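Sugar kinase, pfkB family (Thermotoga maritima, PDB 2AJR) probably phosphorylates a sugar phosphate at the expense of ATP, as a magnesium-binding kinase of the pfkB (ribokinase-like) family, possibly a 1-phosphofructokinase. Local coordinates at residues Ile55-Ser58 against Ile59-Lys63; Lys80-Val83 against Glu84-Lys88; Arg186-Glu189 against Arg190-Glu193; Ala274-Ala277 against Gly278-Tyr282. All blocks are in the same frame, centred on the assembly; numbering follows the deposited sequence.

Contact 1. Residues Ile55-Ser58 against Ile59-Lys63. With ACT (acetate ion), chain D.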
# COMPACT_ATOMS: atom_id res chain seq x y z
N ILE A 55 6.47 -18.85 1.43
CA ILE A 55 5.04 -18.91 1.60
C ILE A 55 4.35 -19.22 0.28
O ILE A 55 3.40 -20.01 0.25
CB ILE A 55 4.52 -17.61 2.26
CG1 ILE A 55 4.91 -17.62 3.74
CG2 ILE A 55 3.00 -17.46 2.09
CD1 ILE A 55 4.28 -16.55 4.57
N ASN A 56 4.83 -18.62 -0.81
CA ASN A 56 4.27 -18.89 -2.14
C ASN A 56 4.57 -20.35 -2.53
O ASN A 56 3.75 -20.99 -3.19
CB ASN A 56 4.84 -17.94 -3.23
CG ASN A 56 4.43 -16.46 -3.06
OD1 ASN A 56 3.32 -16.11 -2.63
ND2 ASN A 56 5.33 -15.58 -3.46
N VAL A 57 5.73 -20.86 -2.11
CA VAL A 57 6.07 -22.27 -2.36
C VAL A 57 5.10 -23.18 -1.62
O VAL A 57 4.64 -24.16 -2.19
CB VAL A 57 7.53 -22.61 -1.98
CG1 VAL A 57 7.76 -24.11 -1.98
CG2 VAL A 57 8.50 -21.91 -2.92
N SER A 58 4.76 -22.84 -0.38
CA SER A 58 3.72 -23.57 0.34
C SER A 58 2.38 -23.52 -0.37
O SER A 58 1.70 -24.54 -0.50
CB SER A 58 3.56 -23.02 1.76
OG SER A 58 4.64 -23.42 2.60
N ILE A 59 1.99 -22.35 -0.85
CA ILE A 59 0.73 -22.23 -1.59
C ILE A 59 0.82 -23.11 -2.85
O ILE A 59 -0.05 -23.94 -3.08
CB ILE A 59 0.38 -20.74 -1.92
CG1 ILE A 59 0.08 -19.98 -0.61
CG2 ILE A 59 -0.81 -20.64 -2.89
CD1 ILE A 59 0.22 -18.46 -0.69
N ALA A 60 1.88 -22.94 -3.63
CA ALA A 60 2.16 -23.79 -4.80
C ALA A 60 2.08 -25.30 -4.50
O ALA A 60 1.38 -26.04 -5.19
CB ALA A 60 3.52 -23.45 -5.37
N LEU A 61 2.80 -25.76 -3.48
CA LEU A 61 2.75 -27.17 -3.13
C LEU A 61 1.33 -27.64 -2.77
O LEU A 61 0.93 -28.76 -3.13
CB LEU A 61 3.74 -27.49 -2.01
CG LEU A 61 5.21 -27.41 -2.40
CD1 LEU A 61 6.09 -27.57 -1.17
CD2 LEU A 61 5.56 -28.44 -3.46
N SER A 62 0.56 -26.78 -2.08
CA SER A 62 -0.81 -27.12 -1.71
C SER A 62 -1.69 -27.40 -2.93
O SER A 62 -2.44 -28.35 -2.93
CB SER A 62 -1.45 -26.04 -0.83
OG SER A 62 -1.94 -24.97 -1.62
N LYS A 63 -1.56 -26.60 -3.99
CA LYS A 63 -2.33 -26.82 -5.22
C LYS A 63 -2.03 -28.18 -5.83
O LYS A 63 -2.85 -28.72 -6.57
CB LYS A 63 -2.01 -25.75 -6.27
CG LYS A 63 -2.36 -24.31 -5.89
CD LYS A 63 -3.80 -23.94 -6.18
CE LYS A 63 -3.98 -22.41 -6.21
NZ LYS A 63 -3.74 -21.82 -7.58
C ACT D . 6.96 -11.58 -2.89
O ACT D . 6.73 -10.35 -2.54
OXT ACT D . 5.97 -12.31 -3.27
CH3 ACT D . 8.32 -12.21 -2.83
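Val57 and Leu61 lie side by side one turn apart on helix 53-63 and point the same way, with Val57 CG1 3.9 Å from Leu61 CD1. The torsions of the valine explain which branch meets the leucine: CG1 stands opposite the backbone N (chi1 169°), next to the carbonyl carbon, and is the branch that meets Leu61, whereas CG2 is turned back beside the N. On another flank of the helix Ile55 and Ile59 meet at a slant, CG2 of Ile55 reaching CD1 of Ile59 at 4.1 Å. Beneath these pairs runs an unbroken ladder of i to i+4 bonds, from Ile59 N to Ile55 O through Ser62 N to Ser58 O; the most nearly straight is Ala60 N to Asn56 O, at 173°.

Several polar groups have defined partners. Ser62 OG folds back between its own N and carbonyl carbon and gives a hydrogen bond of 2.6 Å to Ile59 O, in the carbonyl plane and on a lone pair. Ile59 O also accepts from Lys63 N, so two donors grip one carbonyl. Asn56 is bound at both ends of its amide, OD1 by Lys310 and ND2 by Asp273, while a weak bond of 3.3 Å runs from Asn56 ND2 to OXT of an acetate, probably from the crystallisation liquor. The Asn56 side chain is about 10 Å from the bound magnesium ion.

In this ribokinase-like fold helix 53-63 lies between two others: Val57, Ala60 and Leu61 face helix 271-286, Ile55 and Ile59 face helix 76-89, and Ser58 OG bonds to Thr16 on strand 14-18 of the main sheet.

Contact 2. Residues Lys80-Val83 against Glu84-Lys88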
# COMPACT_ATOMS: atom_id res chain seq x y z
N LYS A 80 -1.33 -10.71 11.30
CA LYS A 80 -2.57 -11.43 11.58
C LYS A 80 -3.32 -11.77 10.31
O LYS A 80 -3.80 -12.89 10.14
CB LYS A 80 -3.50 -10.62 12.50
CG LYS A 80 -4.93 -11.19 12.58
CD LYS A 80 -5.66 -10.80 13.88
CE LYS A 80 -7.11 -11.34 13.93
NZ LYS A 80 -7.88 -11.15 12.62
N ILE A 81 -3.42 -10.79 9.42
CA ILE A 81 -4.05 -11.00 8.14
C ILE A 81 -3.33 -12.12 7.39
O ILE A 81 -3.97 -13.02 6.85
CB ILE A 81 -4.04 -9.73 7.28
CG1 ILE A 81 -4.86 -8.62 7.93
CG2 ILE A 81 -4.60 -10.03 5.87
CD1 ILE A 81 -4.61 -7.25 7.28
N LEU A 82 -2.01 -12.06 7.35
CA LEU A 82 -1.24 -13.06 6.58
C LEU A 82 -1.55 -14.47 7.05
O LEU A 82 -1.86 -15.34 6.23
CB LEU A 82 0.28 -12.81 6.68
CG LEU A 82 1.20 -13.58 5.74
CD1 LEU A 82 2.24 -12.65 5.10
CD2 LEU A 82 1.89 -14.73 6.44
N VAL A 83 -1.51 -14.70 8.36
CA VAL A 83 -1.64 -16.05 8.89
C VAL A 83 -3.03 -16.56 8.62
O VAL A 83 -3.21 -17.73 8.24
CB VAL A 83 -1.29 -16.11 10.42
CG1 VAL A 83 -1.63 -17.48 11.00
CG2 VAL A 83 0.18 -15.80 10.64
N GLU A 84 -4.02 -15.69 8.78
CA GLU A 84 -5.40 -16.12 8.65
C GLU A 84 -5.73 -16.40 7.20
O GLU A 84 -6.32 -17.42 6.88
CB GLU A 84 -6.35 -15.08 9.23
CG GLU A 84 -6.40 -15.17 10.73
CD GLU A 84 -7.45 -14.29 11.37
OE1 GLU A 84 -8.29 -13.69 10.64
OE2 GLU A 84 -7.42 -14.22 12.63
N GLU A 85 -5.32 -15.50 6.32
CA GLU A 85 -5.51 -15.71 4.89
C GLU A 85 -4.82 -16.98 4.47
O GLU A 85 -5.38 -17.76 3.72
CB GLU A 85 -5.00 -14.51 4.08
CG GLU A 85 -5.93 -13.29 4.15
CD GLU A 85 -7.35 -13.64 3.77
OE1 GLU A 85 -7.54 -14.33 2.75
OE2 GLU A 85 -8.29 -13.25 4.51
N LEU A 86 -3.62 -17.21 4.99
CA LEU A 86 -2.83 -18.36 4.59
C LEU A 86 -3.53 -19.64 4.97
O LEU A 86 -3.55 -20.59 4.21
CB LEU A 86 -1.44 -18.30 5.23
CG LEU A 86 -0.38 -19.30 4.80
CD1 LEU A 86 -0.17 -19.33 3.28
CD2 LEU A 86 0.91 -18.99 5.53
N ARG A 87 -4.11 -19.65 6.16
CA ARG A 87 -4.77 -20.84 6.65
C ARG A 87 -6.02 -21.15 5.86
O ARG A 87 -6.39 -22.31 5.73
CB ARG A 87 -5.12 -20.68 8.12
CG ARG A 87 -3.92 -20.81 9.06
CD ARG A 87 -4.31 -21.58 10.31
NE ARG A 87 -3.27 -21.50 11.34
CZ ARG A 87 -3.09 -20.46 12.16
NH1 ARG A 87 -3.86 -19.38 12.07
NH2 ARG A 87 -2.12 -20.50 13.06
N LYS A 88 -6.67 -20.11 5.33
CA LYS A 88 -7.86 -20.29 4.50
C LYS A 88 -7.53 -20.90 3.14
O LYS A 88 -8.42 -21.46 2.50
CB LYS A 88 -8.58 -18.97 4.26
CG LYS A 88 -9.28 -18.36 5.47
CD LYS A 88 -9.61 -16.90 5.17
CE LYS A 88 -10.22 -16.20 6.34
NZ LYS A 88 -10.74 -14.88 5.90
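Four successive i to i+4 backbone bonds, from Glu84 N to Lys80 O through Arg87 N to Val83 O, run through this part of helix 76-89, the two shortest being Glu85 N to Ile81 O and Leu86 N to Leu82 O, both 2.9 Å.

On one flank Lys80 and Glu84 form a salt bridge. The lysine chain is extended until its last bond, where it turns (chi4 -44°) and swings NZ to the end of the glutamate. There the ammonium lies almost equally far from both carboxylate oxygens, 3.1 Å from Lys80 NZ to Glu84 OE2 and 3.2 Å from Lys80 NZ to Glu84 OE1, although each is weak as a hydrogen bond. Glu85 follows a different course. Its chain bends at chi2, its CG packs 3.9 Å from CG2 of Ile81, and its carboxylate takes Lys88 as partner, Lys88 NZ meeting Glu85 OE2 at 3.3 Å from above the carboxylate plane. Farther round the helix, Val83 and Arg87 run alongside each other, and the valine CG1 sits over one face of the guanidinium. Leu82 and Leu86 touch more loosely through their CD2 atoms, 4.5 Å apart, on the side that meets Ile55 of helix 53-63. Val83 looks instead to Phe97 and Tyr99 of strand 93-100, while Lys80 and Ile81 pack on Tyr77 and Met78 of the second subunit.

The helix is thus amphipathic within a beta-alpha-beta unit. Its leucines and valine cover the sheet and the neighbouring helix, whereas two lysine-glutamate pairs, Lys80-Glu84 and Lys88-Glu85, lie on the more exposed side, where opposite charges probably balance locally.

Contact 3. Residues Arg186-Glu189 against Arg190-Glu193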
# COMPACT_ATOMS: atom_id res chain seq x y z
N ARG A 186 24.37 -12.11 -2.44
CA ARG A 186 24.97 -11.69 -1.18
C ARG A 186 24.66 -12.70 -0.10
O ARG A 186 25.56 -13.17 0.59
CB ARG A 186 24.44 -10.31 -0.78
CG ARG A 186 25.38 -9.56 0.14
CD ARG A 186 25.42 -8.06 -0.16
NE ARG A 186 25.99 -7.31 0.96
CZ ARG A 186 25.34 -7.03 2.09
NH1 ARG A 186 24.08 -7.43 2.29
NH2 ARG A 186 25.96 -6.34 3.05
N LEU A 187 23.40 -13.09 0.02
CA LEU A 187 23.06 -14.13 0.98
C LEU A 187 23.66 -15.50 0.59
O LEU A 187 24.11 -16.23 1.48
CB LEU A 187 21.54 -14.19 1.20
CG LEU A 187 20.86 -12.87 1.61
CD1 LEU A 187 19.38 -13.05 1.95
CD2 LEU A 187 21.57 -12.20 2.78
N LEU A 188 23.70 -15.85 -0.69
CA LEU A 188 24.24 -17.15 -1.10
C LEU A 188 25.74 -17.27 -0.86
O LEU A 188 26.24 -18.34 -0.51
CB LEU A 188 23.96 -17.45 -2.58
CG LEU A 188 22.54 -17.84 -2.96
CD1 LEU A 188 22.45 -18.14 -4.44
CD2 LEU A 188 22.08 -19.05 -2.13
N GLU A 189 26.46 -16.18 -1.09
CA GLU A 189 27.88 -16.06 -0.72
C GLU A 189 28.11 -16.53 0.73
O GLU A 189 29.06 -17.24 1.06
CB GLU A 189 28.29 -14.58 -0.84
CG GLU A 189 29.62 -14.33 -1.51
CD GLU A 189 29.50 -13.90 -2.96
OE1 GLU A 189 28.77 -12.91 -3.23
OE2 GLU A 189 30.16 -14.53 -3.82
N ARG A 190 27.19 -16.14 1.59
CA ARG A 190 27.28 -16.40 3.01
C ARG A 190 27.03 -17.89 3.28
O ARG A 190 27.70 -18.50 4.13
CB ARG A 190 26.25 -15.50 3.69
CG ARG A 190 26.66 -14.76 4.89
CD ARG A 190 28.09 -14.24 4.95
NE ARG A 190 28.53 -14.49 6.32
CZ ARG A 190 28.14 -13.79 7.38
NH1 ARG A 190 27.36 -12.72 7.25
NH2 ARG A 190 28.57 -14.12 8.60
N ILE A 191 26.12 -18.49 2.51
CA ILE A 191 25.86 -19.93 2.54
C ILE A 191 27.03 -20.75 2.00
O ILE A 191 27.43 -21.75 2.60
CB ILE A 191 24.59 -20.29 1.72
CG1 ILE A 191 23.33 -19.82 2.46
CG2 ILE A 191 24.53 -21.80 1.42
CD1 ILE A 191 22.06 -19.82 1.59
N TYR A 192 27.58 -20.34 0.87
CA TYR A 192 28.69 -21.11 0.25
C TYR A 192 30.03 -20.93 0.98
O TYR A 192 31.00 -21.60 0.61
CB TYR A 192 28.79 -20.86 -1.26
CG TYR A 192 27.72 -21.64 -1.99
CD1 TYR A 192 26.43 -21.14 -2.10
CD2 TYR A 192 27.97 -22.91 -2.49
CE1 TYR A 192 25.42 -21.87 -2.72
CE2 TYR A 192 26.96 -23.66 -3.12
CZ TYR A 192 25.68 -23.12 -3.22
OH TYR A 192 24.66 -23.81 -3.83
N GLU A 193 30.08 -20.06 1.98
CA GLU A 193 31.14 -20.10 2.99
C GLU A 193 31.07 -21.44 3.71
O GLU A 193 31.97 -22.24 3.66
CB GLU A 193 30.98 -18.99 4.07
CG GLU A 193 31.18 -17.52 3.65
CD GLU A 193 31.12 -16.52 4.83
OE1 GLU A 193 31.08 -16.94 6.01
OE2 GLU A 193 31.13 -15.29 4.59
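Apolar contact centres on Leu188, whose CD2 is shared between two side chains of the following turn. Ile191 CD1 approaches it at 3.8 Å, the two side chains meeting at a slant, while Tyr192 CE1 stays at the longer distance of 4.4 Å. The tyrosine is also set against the backbone: its chi1 of -78° places CG opposite its own carbonyl carbon, and the ring turns an edge to Leu188 O, which lies in the ring plane 3.2 Å from Tyr192 CD1.

Among the backbone hydrogen bonds, Tyr192 N to Leu188 O is the shortest at 2.8 Å, so this carbonyl oxygen has the amide as its donor and the ring edge beside it. Leu187 O receives Ile191 N at 3.2 Å and, weakly, Arg190 N. The bond from Glu193 N to Glu189 O is weak as well, with an angle of 135° at the hydrogen.

Charged groups make up the outer side. Arg190, bent at chi2 and chi3, brings NE to 3.2 Å from Glu193 OE2 in a salt bridge. Arg186 NH1 forms a salt bridge with Glu162, and Glu189 OE2 accepts a hydrogen bond from Leu213 N.

Helix 185-193 connects strands 178-182 and 200-201 in a beta-alpha-beta unit. Leu188 packs on Val181 and Val201 of these strands, and Tyr192, its OH hydrogen-bonded to Ser234 OG, reaches across to Leu230 and Lys233 of helix 220-233.

Contact 4. Residues Ala274-Ala277 against Gly278-Tyr282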
# COMPACT_ATOMS: atom_id res chain seq x y z
N ALA A 274 6.87 -20.74 -8.07
CA ALA A 274 6.27 -21.86 -8.81
C ALA A 274 7.37 -22.78 -9.28
O ALA A 274 7.27 -23.97 -9.10
CB ALA A 274 5.44 -21.37 -10.00
N TYR A 275 8.43 -22.23 -9.87
CA TYR A 275 9.59 -23.01 -10.30
C TYR A 275 10.08 -23.90 -9.18
O TYR A 275 10.20 -25.11 -9.34
CB TYR A 275 10.73 -22.10 -10.74
CG TYR A 275 11.68 -22.73 -11.74
CD1 TYR A 275 12.37 -23.90 -11.43
CD2 TYR A 275 11.89 -22.15 -12.99
CE1 TYR A 275 13.23 -24.49 -12.35
CE2 TYR A 275 12.76 -22.73 -13.90
CZ TYR A 275 13.42 -23.90 -13.58
OH TYR A 275 14.28 -24.48 -14.47
N VAL A 276 10.36 -23.31 -8.02
CA VAL A 276 10.89 -24.09 -6.90
C VAL A 276 9.88 -25.13 -6.42
O VAL A 276 10.25 -26.28 -6.16
CB VAL A 276 11.35 -23.17 -5.75
CG1 VAL A 276 11.67 -23.98 -4.50
CG2 VAL A 276 12.57 -22.40 -6.19
N ALA A 277 8.61 -24.75 -6.34
CA ALA A 277 7.56 -25.67 -5.90
C ALA A 277 7.46 -26.89 -6.81
O ALA A 277 7.25 -28.02 -6.35
CB ALA A 277 6.25 -24.97 -5.84
N GLY A 278 7.58 -26.66 -8.11
CA GLY A 278 7.56 -27.74 -9.08
C GLY A 278 8.69 -28.71 -8.81
O GLY A 278 8.48 -29.91 -8.78
N MSE A 279 9.89 -28.17 -8.61
CA MSE A 279 11.04 -28.99 -8.30
C MSE A 279 10.83 -29.78 -7.02
O MSE A 279 11.13 -30.97 -6.98
CB MSE A 279 12.30 -28.15 -8.18
CG MSE A 279 12.76 -27.60 -9.50
SE MSE A 279 14.53 -26.77 -9.41
CE MSE A 279 15.62 -28.22 -10.20
N VAL A 280 10.32 -29.13 -5.98
CA VAL A 280 10.07 -29.83 -4.73
C VAL A 280 9.11 -31.00 -4.99
O VAL A 280 9.40 -32.13 -4.62
CB VAL A 280 9.54 -28.91 -3.60
CG1 VAL A 280 9.34 -29.70 -2.31
CG2 VAL A 280 10.50 -27.78 -3.36
N TYR A 281 8.00 -30.72 -5.66
CA TYR A 281 7.02 -31.75 -6.03
C TYR A 281 7.64 -32.92 -6.80
O TYR A 281 7.31 -34.08 -6.54
CB TYR A 281 5.88 -31.14 -6.85
CG TYR A 281 4.86 -32.14 -7.38
CD1 TYR A 281 3.76 -32.49 -6.62
CD2 TYR A 281 5.00 -32.71 -8.64
CE1 TYR A 281 2.81 -33.40 -7.10
CE2 TYR A 281 4.04 -33.62 -9.13
CZ TYR A 281 2.96 -33.96 -8.35
OH TYR A 281 2.01 -34.84 -8.79
N TYR A 282 8.51 -32.61 -7.76
CA TYR A 282 9.09 -33.66 -8.59
C TYR A 282 9.98 -34.54 -7.76
O TYR A 282 9.97 -35.76 -7.89
CB TYR A 282 9.91 -33.08 -9.76
CG TYR A 282 10.31 -34.14 -10.77
CD1 TYR A 282 11.38 -35.00 -10.54
CD2 TYR A 282 9.61 -34.28 -11.96
CE1 TYR A 282 11.73 -35.99 -11.47
CE2 TYR A 282 9.95 -35.26 -12.90
CZ TYR A 282 11.00 -36.11 -12.65
OH TYR A 282 11.32 -37.06 -13.61
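Tyr275 CG lies roughly opposite the backbone N (chi1 -154°), which brings the edge of the ring near selenomethionine Met279, itself bent at chi3 (101°). The result is a Met-aromatic contact made at the ring edge: Met279 SE lies near the ring plane, 3.9 Å from Tyr275 CE1 and 5.1 Å from the ring centroid. The same ring also takes part in a cation-pi interaction with Lys202.

On another face of the helix, Val276 and Val280 cross, CG1 of the first lying 4.1 Å from CG2 of the second. Val280 CG2 also lies 3.2 Å from Val276 O, the carbonyl that accepts the Val280 amide. Regular i to i+4 backbone bonds hold the turns together, from Gly278 N to Ala274 O at 2.9 Å to Tyr281 N to Ala277 O at the same length.

The Ala274 side chain is about 4 Å from that of Ala304, a residue of the magnesium site, and about 9 Å from the ion. Different faces of helix 271-286 meet different parts of the fold. Tyr275 and Met279 face helix 290-304 through Ala301 and Met293, Val276 and Val280 rest on strand 149-153 of the main sheet, and Ala277 packs on Ala60 of helix 53-63.

Contacts 1 and 4 are buried near the centre of the chain and belong to adjoining helices, with Ala60 CB only 3.2 Å from Ala277 CB. Contact 2 touches contact 1 on another flank, where Ile55 CD1 lies 3.5 Å from Leu82 CD2; helix 53-63 is therefore common to both interfaces. Contact 3 stands apart, its nearest atoms about 14 Å from those of contact 1 and about 11 Å from those of contact 4. Chemistry follows position: the two central contacts are mainly apolar, contact 1 with buried polar bonds at Asn56 and Ser58 and contact 4 with a Met-aromatic pair, whereas contacts 2 and 3 add outer salt bridges, and only contact 2 reaches the second subunit.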